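Local coordinates for acyl-CoA dehydrogenase (Mycobacterium thermoresistibile, PDB 3NF4), which binds FAD and probably catalyses the flavin-dependent alpha,beta-dehydrogenation of acyl-CoA thioesters, at residues A[334-339]-A[363-368]. Numbering follows the deposited sequence.
Sequences AAMKVT and EAKIMQ
M336 and A364 have the nearest CA atoms across the contact, 5.4 Å apart, where segments 334-339 and 363-367, on helices 321-346 and 357-367 of the C-terminal domain, run nearly antiparallel, their local axes at 159° and 8.5 Å apart. The methyl of A364 sits at the close point, its CB 4.1 Å from A335 CB and 3.6 Å from T339 OG1. That hydroxyl donates to A335 O at 2.7 Å, while T339 N binds the same oxygen from the opposite face of the carbonyl plane; the A364 methyl thus packs against an oxygen whose proton is already donated. Beside this patch M336 sets its CG anti to the backbone N (chi1 -168°), then bends at chi2 and chi3, bringing SD to 3.8 Å from K365 CA; the next residue, I366, touches FAD. The side chain of Q368 crosses that of M336 at about a right angle, with OE1 3.4 Å from M336 CG. K365 curls back so that NZ reaches Q368 OE1 at 2.8 Å, from above the carbonyl plane, and NZ also binds T340 O and Q344 OE1 of the second subunit. Q368 NE2 binds D333 OD1, just before segment 334-339. The helices therefore join by van der Waals packing, partly against hydrogen-bonded polar groups: bonds at OE1 and NE2 fix the rotation of the amide against M336, and K365 NZ, held by three oxygens, couples it to the second subunit.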
loop_
_atom_site.group_PDB
_atom_site.type_symbol
_atom_site.label_atom_id
_atom_site.label_comp_id
_atom_site.label_asym_id
_atom_site.label_seq_id
_atom_site.Cartn_x
_atom_site.Cartn_y
_atom_site.Cartn_z
ATOM N N ALA A 334 7.566 6.126 6.740
ATOM C CA ALA A 334 6.769 6.056 7.990
ATOM C C ALA A 334 6.317 7.423 8.521
ATOM O O ALA A 334 5.167 7.554 8.958
ATOM C CB ALA A 334 7.519 5.271 9.107
ATOM N N ALA A 335 7.202 8.432 8.499
ATOM C CA ALA A 335 6.799 9.771 8.947
ATOM C C ALA A 335 5.657 10.340 8.083
ATOM O O ALA A 335 4.692 10.903 8.609
ATOM C CB ALA A 335 8.001 10.765 9.036
ATOM N N MET A 336 5.742 10.166 6.766
ATOM C CA MET A 336 4.681 10.667 5.901
ATOM C C MET A 336 3.357 9.962 6.195
ATOM O O MET A 336 2.310 10.611 6.278
ATOM C CB MET A 336 5.039 10.546 4.416
ATOM C CG MET A 336 4.081 11.324 3.473
ATOM S SD MET A 336 4.362 13.111 3.666
ATOM C CE MET A 336 2.842 13.571 4.498
ATOM N N LYS A 337 3.395 8.648 6.391
ATOM C CA LYS A 337 2.157 7.901 6.716
ATOM C C LYS A 337 1.578 8.194 8.117
ATOM O O LYS A 337 0.362 8.324 8.260
ATOM C CB LYS A 337 2.392 6.390 6.548
ATOM C CG LYS A 337 1.169 5.516 6.739
ATOM C CD LYS A 337 1.571 4.105 7.234
ATOM C CE LYS A 337 0.329 3.233 7.598
ATOM N NZ LYS A 337 0.630 1.750 7.570
ATOM N N VAL A 338 2.435 8.266 9.143
ATOM C CA VAL A 338 1.988 8.533 10.529
ATOM C C VAL A 338 1.465 9.973 10.712
ATOM O O VAL A 338 0.467 10.185 11.393
ATOM C CB VAL A 338 3.121 8.219 11.554
ATOM C CG1 VAL A 338 2.805 8.712 12.929
ATOM C CG2 VAL A 338 3.468 6.673 11.564
ATOM N N THR A 339 2.114 10.963 10.094
ATOM C CA THR A 339 1.669 12.357 10.273
ATOM C C THR A 339 0.322 12.594 9.576
ATOM O O THR A 339 -0.526 13.341 10.111
ATOM C CB THR A 339 2.702 13.378 9.762
ATOM O OG1 THR A 339 3.110 13.028 8.430
ATOM C CG2 THR A 339 3.941 13.454 10.665
ATOM N N GLU A 363 5.951 19.165 7.561
ATOM C CA GLU A 363 7.373 18.893 7.774
ATOM C C GLU A 363 7.834 17.543 7.224
ATOM O O GLU A 363 8.984 17.405 6.790
ATOM C CB GLU A 363 7.738 18.997 9.272
ATOM C CG GLU A 363 7.829 20.433 9.741
ATOM C CD GLU A 363 7.789 20.659 11.276
ATOM O OE1 GLU A 363 7.851 19.705 12.095
ATOM O OE2 GLU A 363 7.699 21.850 11.661
ATOM N N ALA A 364 6.949 16.547 7.207
ATOM C CA ALA A 364 7.383 15.196 6.828
ATOM C C ALA A 364 7.668 15.037 5.324
ATOM O O ALA A 364 8.528 14.229 4.943
ATOM C CB ALA A 364 6.358 14.108 7.327
ATOM N N LYS A 365 6.936 15.788 4.489
ATOM C CA LYS A 365 7.049 15.675 3.024
ATOM C C LYS A 365 8.481 15.872 2.496
ATOM O O LYS A 365 8.919 15.104 1.654
ATOM C CB LYS A 365 6.063 16.612 2.295
ATOM C CG LYS A 365 6.091 16.507 0.781
ATOM C CD LYS A 365 5.658 15.093 0.271
ATOM C CE LYS A 365 6.765 14.461 -0.579
ATOM N NZ LYS A 365 6.422 13.108 -1.128
ATOM N N ILE A 366 9.205 16.880 2.989
ATOM C CA ILE A 366 10.574 17.196 2.474
ATOM C C ILE A 366 11.599 16.100 2.864
ATOM O O ILE A 366 12.604 15.878 2.184
ATOM C CB ILE A 366 11.062 18.611 2.954
ATOM C CG1 ILE A 366 12.404 19.052 2.287
ATOM C CG2 ILE A 366 11.257 18.632 4.465
ATOM C CD1 ILE A 366 12.460 18.979 0.723
ATOM N N MET A 367 11.327 15.396 3.950
ATOM C CA MET A 367 12.174 14.292 4.379
ATOM C C MET A 367 12.252 13.140 3.356
ATOM O O MET A 367 13.318 12.478 3.206
ATOM C CB MET A 367 11.687 13.802 5.740
ATOM C CG MET A 367 12.696 13.928 6.789
ATOM S SD MET A 367 12.060 14.722 8.249
ATOM C CE MET A 367 12.734 16.378 8.063
ATOM N N GLN A 368 11.150 12.910 2.643
ATOM C CA GLN A 368 11.147 11.945 1.540
ATOM C C GLN A 368 12.053 12.394 0.356
ATOM O O GLN A 368 12.391 11.575 -0.530
ATOM C CB GLN A 368 9.711 11.683 1.051
ATOM C CG GLN A 368 8.779 10.979 2.071
ATOM C CD GLN A 368 7.383 10.731 1.516
ATOM O OE1 GLN A 368 6.630 11.673 1.246
ATOM N NE2 GLN A 368 7.030 9.443 1.334
#